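Cysteine protease (Xylella fastidiosa, PDB 3OIS) is a papain-family (peptidase C1) protein that probably hydrolyses peptide bonds with a catalytic cysteine and that binds uridine diphosphate. Local coordinates at residues D192-C197 against R249-R254; Y271-I274 against Q278-D281. All coordinates share one frame; numbering follows the deposited sequence. Where two conformers were deposited one is given.

Interaction 1 (D192-C197 against R249-R254)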
loop_
_atom_site.group_PDB
_atom_site.type_symbol
_atom_site.label_atom_id
_atom_site.label_comp_id
_atom_site.label_asym_id
_atom_site.label_seq_id
_atom_site.Cartn_x
_atom_site.Cartn_y
_atom_site.Cartn_z
ATOM N N ASP A 192 11.263 -13.872 -9.418
ATOM C CA ASP A 192 12.256 -13.207 -10.279
ATOM C C ASP A 192 11.683 -11.935 -10.921
ATOM O O ASP A 192 12.412 -10.975 -11.233
ATOM C CB ASP A 192 12.688 -14.197 -11.375
ATOM C CG ASP A 192 13.606 -15.293 -10.860
ATOM O OD1 ASP A 192 14.168 -15.252 -9.733
ATOM O OD2 ASP A 192 13.833 -16.188 -11.682
ATOM N N HIS A 193 10.384 -11.901 -11.129
ATOM C CA HIS A 193 9.758 -10.690 -11.656
ATOM C C HIS A 193 9.690 -9.596 -10.593
ATOM O O HIS A 193 9.960 -8.461 -10.901
ATOM C CB HIS A 193 8.382 -10.960 -12.183
ATOM C CG HIS A 193 8.393 -11.647 -13.504
ATOM N ND1 HIS A 193 7.747 -11.136 -14.607
ATOM C CD2 HIS A 193 9.007 -12.788 -13.909
ATOM C CE1 HIS A 193 7.951 -11.934 -15.638
ATOM N NE2 HIS A 193 8.704 -12.949 -15.242
ATOM N N LEU A 194 9.360 -9.976 -9.351
ATOM C CA LEU A 194 9.395 -9.020 -8.238
ATOM C C LEU A 194 10.829 -8.529 -8.034
ATOM O O LEU A 194 11.040 -7.351 -7.758
ATOM C CB LEU A 194 8.881 -9.609 -6.922
ATOM C CG LEU A 194 7.477 -10.259 -7.056
ATOM C CD1 LEU A 194 7.014 -10.925 -5.662
ATOM C CD2 LEU A 194 6.489 -9.196 -7.490
ATOM N N LYS A 195 11.790 -9.434 -8.157
ATOM C CA LYS A 195 13.181 -8.974 -7.944
ATOM C C LYS A 195 13.587 -8.039 -9.094
ATOM O O LYS A 195 14.267 -7.028 -8.862
ATOM C CB LYS A 195 14.180 -10.131 -7.793
ATOM C CG LYS A 195 14.079 -11.048 -6.553
ATOM C CD LYS A 195 15.077 -12.248 -6.757
ATOM C CE LYS A 195 15.216 -13.002 -5.469
ATOM N NZ LYS A 195 16.167 -14.159 -5.666
ATOM N N ALA A 196 13.213 -8.372 -10.330
ATOM C CA ALA A 196 13.632 -7.582 -11.494
ATOM C C ALA A 196 13.056 -6.181 -11.400
ATOM O O ALA A 196 13.724 -5.190 -11.781
ATOM C CB ALA A 196 13.157 -8.205 -12.738
ATOM N N CYS A 197 11.808 -6.094 -10.907
ATOM C CA CYS A 197 11.181 -4.775 -10.716
ATOM C C CYS A 197 12.062 -3.912 -9.769
ATOM O O CYS A 197 12.405 -2.749 -10.064
ATOM C CB CYS A 197 9.763 -4.970 -10.117
ATOM S SG CYS A 197 8.780 -3.474 -10.060
ATOM N N ARG A 249 16.569 -14.517 2.226
ATOM C CA ARG A 249 15.386 -14.890 1.405
ATOM C C ARG A 249 14.129 -14.211 2.001
ATOM O O ARG A 249 13.106 -14.845 2.276
ATOM C CB ARG A 249 15.227 -16.428 1.295
ATOM C CG ARG A 249 16.425 -17.126 0.531
ATOM C CD ARG A 249 16.271 -18.671 0.585
ATOM N NE ARG A 249 14.894 -19.023 0.182
ATOM C CZ ARG A 249 14.437 -19.093 -1.073
ATOM N NH1 ARG A 249 13.138 -19.367 -1.276
ATOM N NH2 ARG A 249 15.259 -18.932 -2.128
ATOM N N HIS A 250 14.262 -12.914 2.195
ATOM C CA HIS A 250 13.082 -12.024 2.547
ATOM C C HIS A 250 13.057 -10.797 1.641
ATOM O O HIS A 250 14.113 -10.336 1.211
ATOM C CB HIS A 250 13.118 -11.552 3.977
ATOM C CG HIS A 250 12.776 -12.589 5.004
ATOM N ND1 HIS A 250 13.544 -13.725 5.217
ATOM C CD2 HIS A 250 11.760 -12.645 5.897
ATOM C CE1 HIS A 250 12.995 -14.438 6.190
ATOM N NE2 HIS A 250 11.931 -13.783 6.639
ATOM N N PHE A 251 11.860 -10.289 1.352
ATOM C CA PHE A 251 11.609 -8.982 0.743
ATOM C C PHE A 251 11.398 -7.965 1.842
ATOM O O PHE A 251 10.857 -8.278 2.934
ATOM C CB PHE A 251 10.343 -9.011 -0.175
ATOM C CG PHE A 251 10.573 -9.696 -1.492
ATOM C CD1 PHE A 251 10.831 -8.955 -2.625
ATOM C CD2 PHE A 251 10.488 -11.048 -1.579
ATOM C CE1 PHE A 251 11.025 -9.517 -3.872
ATOM C CE2 PHE A 251 10.722 -11.700 -2.854
ATOM C CZ PHE A 251 10.975 -10.928 -4.001
ATOM N N ARG A 252 11.895 -6.749 1.596
ATOM C CA ARG A 252 11.781 -5.671 2.605
ATOM C C ARG A 252 10.520 -4.875 2.328
ATOM O O ARG A 252 10.278 -4.427 1.190
ATOM C CB ARG A 252 12.973 -4.717 2.414
ATOM C CG ARG A 252 13.104 -3.633 3.489
ATOM C CD ARG A 252 13.435 -4.335 4.765
ATOM N NE ARG A 252 13.889 -3.326 5.744
ATOM C CZ ARG A 252 14.200 -3.607 7.019
ATOM N NH1 ARG A 252 13.969 -4.837 7.547
ATOM N NH2 ARG A 252 14.720 -2.631 7.811
ATOM N N ILE A 253 9.696 -4.733 3.368
ATOM C CA ILE A 253 8.409 -4.006 3.215
ATOM C C ILE A 253 8.362 -2.761 4.113
ATOM O O ILE A 253 8.732 -2.809 5.264
ATOM C CB ILE A 253 7.191 -4.976 3.360
ATOM C CG1 ILE A 253 7.202 -5.636 4.670
ATOM C CG2 ILE A 253 7.194 -6.104 2.252
ATOM C CD1 ILE A 253 5.832 -6.312 4.945
ATOM N N ARG A 254 7.891 -1.649 3.548
ATOM C CA ARG A 254 7.574 -0.404 4.273
ATOM C C ARG A 254 6.198 -0.553 4.787
ATOM O O ARG A 254 5.233 -0.639 4.026
ATOM C CB ARG A 254 7.651 0.699 3.236
ATOM C CG ARG A 254 7.365 2.103 3.823
ATOM C CD ARG A 254 7.306 3.151 2.682
ATOM N NE ARG A 254 6.666 4.341 3.147
ATOM C CZ ARG A 254 7.260 5.362 3.821
ATOM N NH1 ARG A 254 8.587 5.338 4.085
ATOM N NH2 ARG A 254 6.546 6.413 4.226
#
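Phe-251 meets helix 191-199 through the outer end of its ring, which reaches Leu-194 and Lys-195. In sequence order, Arg-249 comes first, where with His-250 it faces Asp-245 in a G1 beta bulge at the entry to strand 250-254. Its positive phi and psi suit that position, and its guanidinium group forms a salt bridge with Glu-272. The guanidinium also lies 6.0 Å from the ammonium of Lys-195, measured from Arg-249 NH2 to Lys-195 NZ, but that lysine forms its own salt bridge with Asp-246.

Phe-251 carries the contact. With CG anti to the carbonyl carbon (chi1 -75°), the ring extends toward the helix, and its CE1 lies 3.7 Å from Leu-194 CB. CZ approaches the root of the lysine chain, 4.0 Å from Lys-195 CG, and that extended chain crosses the phenylalanine at about a right angle. Farther along, Ile-253 packs on Val-239 and Phe-267.

Lysine suits this border because its first methylenes can lie beside the end of the aromatic ring while its ammonium reaches Asp-246. No hydrogen bond spans the two segments, so their direct attraction is dispersion and the hydrophobic effect, neither of which demands the exact orientation that a hydrogen bond would.

Interaction 2 (Y271-I274 against Q278-D281); sequences YEYI and QLAD
Leu-279 projects from the chain just before strand 280-287 toward the short helix 271-274, and Tyr-273 receives it. Its CB lies 3.6 Å from the backbone Tyr-273 O and also touches the ring, 3.8 Å from Tyr-273 CE2. At CG the chain branches. CG stands anti to the carbonyl carbon (chi1 -71°), and an extended second torsion (chi2 173°) then carries the CD1 methyl over one face of the tyrosine, 4.2 Å from the centroid of the Tyr-273 ring and 20° off its normal. This is a CH-pi contact, displaced toward the rim, with the leucine and tyrosine side chains crossing at about a right angle. The same CD1 comes within 4.0 Å of Tyr-273 CA, so it fits against both the ring and the backbone that bears it.

The two segments belong to the beta-rich part of the papain fold, where a one-turn helix follows strand 266-270 and a short connection leads into strand 280-287. Tyrosine fits this site because its ring offers a broad apolar surface while its hydroxyl hydrogen-bonds to the carbonyl oxygen of Ser-209 on strand 204-211. The backbone of Leu-279 is hydrogen-bonded to Ser-209 as well.

One residue on, the small Ala-280 permits a close approach of the backbones: its CB is 3.6 Å from Ile-274 O, and the CA atoms of Ile-274 and Ala-280 are 5.5 Å apart. Gln-189 bridges this end, its NE2 hydrogen-bonded to the carbonyl oxygens of both Ile-274 and Ala-280. Ile-274 starts away from segment 278-281 at its CB, and its side chain packs on Leu-194 and Phe-206.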
loop_
_atom_site.group_PDB
_atom_site.type_symbol
_atom_site.label_atom_id
_atom_site.label_comp_id
_atom_site.label_asym_id
_atom_site.label_seq_id
_atom_site.Cartn_x
_atom_site.Cartn_y
_atom_site.Cartn_z
ATOM N N TYR A 271 10.389 -15.018 1.113
ATOM C CA TYR A 271 10.090 -15.372 -0.259
ATOM C C TYR A 271 8.894 -16.289 -0.430
ATOM O O TYR A 271 8.087 -16.095 -1.346
ATOM C CB TYR A 271 11.332 -16.087 -0.850
ATOM C CG TYR A 271 12.474 -15.133 -1.166
ATOM C CD1 TYR A 271 12.467 -13.781 -0.768
ATOM C CD2 TYR A 271 13.613 -15.588 -1.820
ATOM C CE1 TYR A 271 13.553 -12.941 -1.068
ATOM C CE2 TYR A 271 14.737 -14.716 -2.101
ATOM C CZ TYR A 271 14.698 -13.412 -1.720
ATOM O OH TYR A 271 15.770 -12.546 -1.988
ATOM N N GLU A 272 8.757 -17.271 0.469
ATOM C CA GLU A 272 7.644 -18.263 0.361
ATOM C C GLU A 272 6.285 -17.620 0.718
ATOM O O GLU A 272 5.215 -18.177 0.383
ATOM C CB GLU A 272 7.900 -19.424 1.348
ATOM C CG GLU A 272 9.225 -20.253 1.177
ATOM C CD GLU A 272 10.553 -19.581 1.701
ATOM O OE1 GLU A 272 11.640 -20.200 1.446
ATOM O OE2 GLU A 272 10.556 -18.453 2.332
ATOM N N TYR A 273 6.319 -16.499 1.410
ATOM C CA TYR A 273 5.077 -15.825 1.766
ATOM C C TYR A 273 4.635 -15.019 0.536
ATOM O O TYR A 273 3.516 -15.198 0.027
ATOM C CB TYR A 273 5.381 -14.934 2.962
ATOM C CG TYR A 273 4.164 -14.408 3.744
ATOM C CD1 TYR A 273 4.145 -14.578 5.118
ATOM C CD2 TYR A 273 3.053 -13.773 3.125
ATOM C CE1 TYR A 273 3.137 -14.110 5.878
ATOM C CE2 TYR A 273 1.951 -13.348 3.908
ATOM C CZ TYR A 273 2.031 -13.473 5.292
ATOM O OH TYR A 273 1.002 -13.074 6.122
ATOM N N ILE A 274 5.504 -14.118 0.054
ATOM C CA ILE A 274 5.102 -13.249 -1.042
ATOM C C ILE A 274 4.725 -13.990 -2.343
ATOM O O ILE A 274 3.897 -13.492 -3.125
ATOM C CB ILE A 274 6.220 -12.180 -1.306
ATOM C CG1 ILE A 274 5.619 -10.921 -1.928
ATOM C CG2 ILE A 274 7.359 -12.853 -2.141
ATOM C CD1 ILE A 274 6.644 -9.649 -1.964
ATOM N N GLN A 278 -2.103 -17.760 -2.281
ATOM C CA GLN A 278 -3.068 -17.804 -1.198
ATOM C C GLN A 278 -2.742 -16.827 -0.049
ATOM O O GLN A 278 -3.445 -16.723 0.941
ATOM C CB GLN A 278 -3.146 -19.245 -0.689
ATOM C CG GLN A 278 -4.560 -19.813 -0.705
ATOM C CD GLN A 278 -4.631 -21.171 -0.040
ATOM O OE1 GLN A 278 -3.673 -21.949 -0.065
ATOM N NE2 GLN A 278 -5.728 -21.435 0.589
ATOM N N LEU A 279 -1.629 -16.109 -0.199
ATOM C CA LEU A 279 -1.151 -15.205 0.854
ATOM C C LEU A 279 -0.956 -13.781 0.374
ATOM O O LEU A 279 -1.111 -12.858 1.167
ATOM C CB LEU A 279 0.212 -15.656 1.449
ATOM C CG LEU A 279 0.121 -16.912 2.312
ATOM C CD1 LEU A 279 1.534 -17.383 2.717
ATOM C CD2 LEU A 279 -0.658 -16.666 3.556
ATOM N N ALA A 280 -0.574 -13.597 -0.887
ATOM C CA ALA A 280 -0.336 -12.216 -1.369
ATOM C C ALA A 280 -0.914 -12.092 -2.755
ATOM O O ALA A 280 -1.045 -13.107 -3.444
ATOM C CB ALA A 280 1.185 -11.916 -1.319
ATOM N N ASP A 281 -1.246 -10.911 -3.224
ATOM C CA ASP A 281 -1.759 -10.770 -4.560
ATOM C C ASP A 281 -1.684 -9.274 -4.920
ATOM O O ASP A 281 -1.278 -8.453 -4.109
ATOM C CB ASP A 281 -3.192 -11.275 -4.544
ATOM C CG ASP A 281 -3.799 -11.461 -5.919
ATOM O OD1 ASP A 281 -5.046 -11.767 -5.883
ATOM O OD2 ASP A 281 -3.130 -11.415 -6.967
#

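In the fold
Helix 271-274 is the element that ties the two contacts together, packing on both Phe-251 and Leu-194 of interaction 1 while forming one half of interaction 2. Both are mainly buried; their centres are about 11 Å apart and both reach the same antiparallel sheet. Interaction 1 joins parts distant in sequence, a helix and a strand, by side chains alone; interaction 2 joins segments separated by only three residues, where backbone carbonyls also meet side-chain carbons. Accordingly, an oblique aromatic contact with aliphatic carbons in the first gives way to a methyl over a ring face in the second. Where they meet, the Phe-251 and Tyr-271 rings pack together and the backbones of Arg-249 and Tyr-271 are probably hydrogen-bonded.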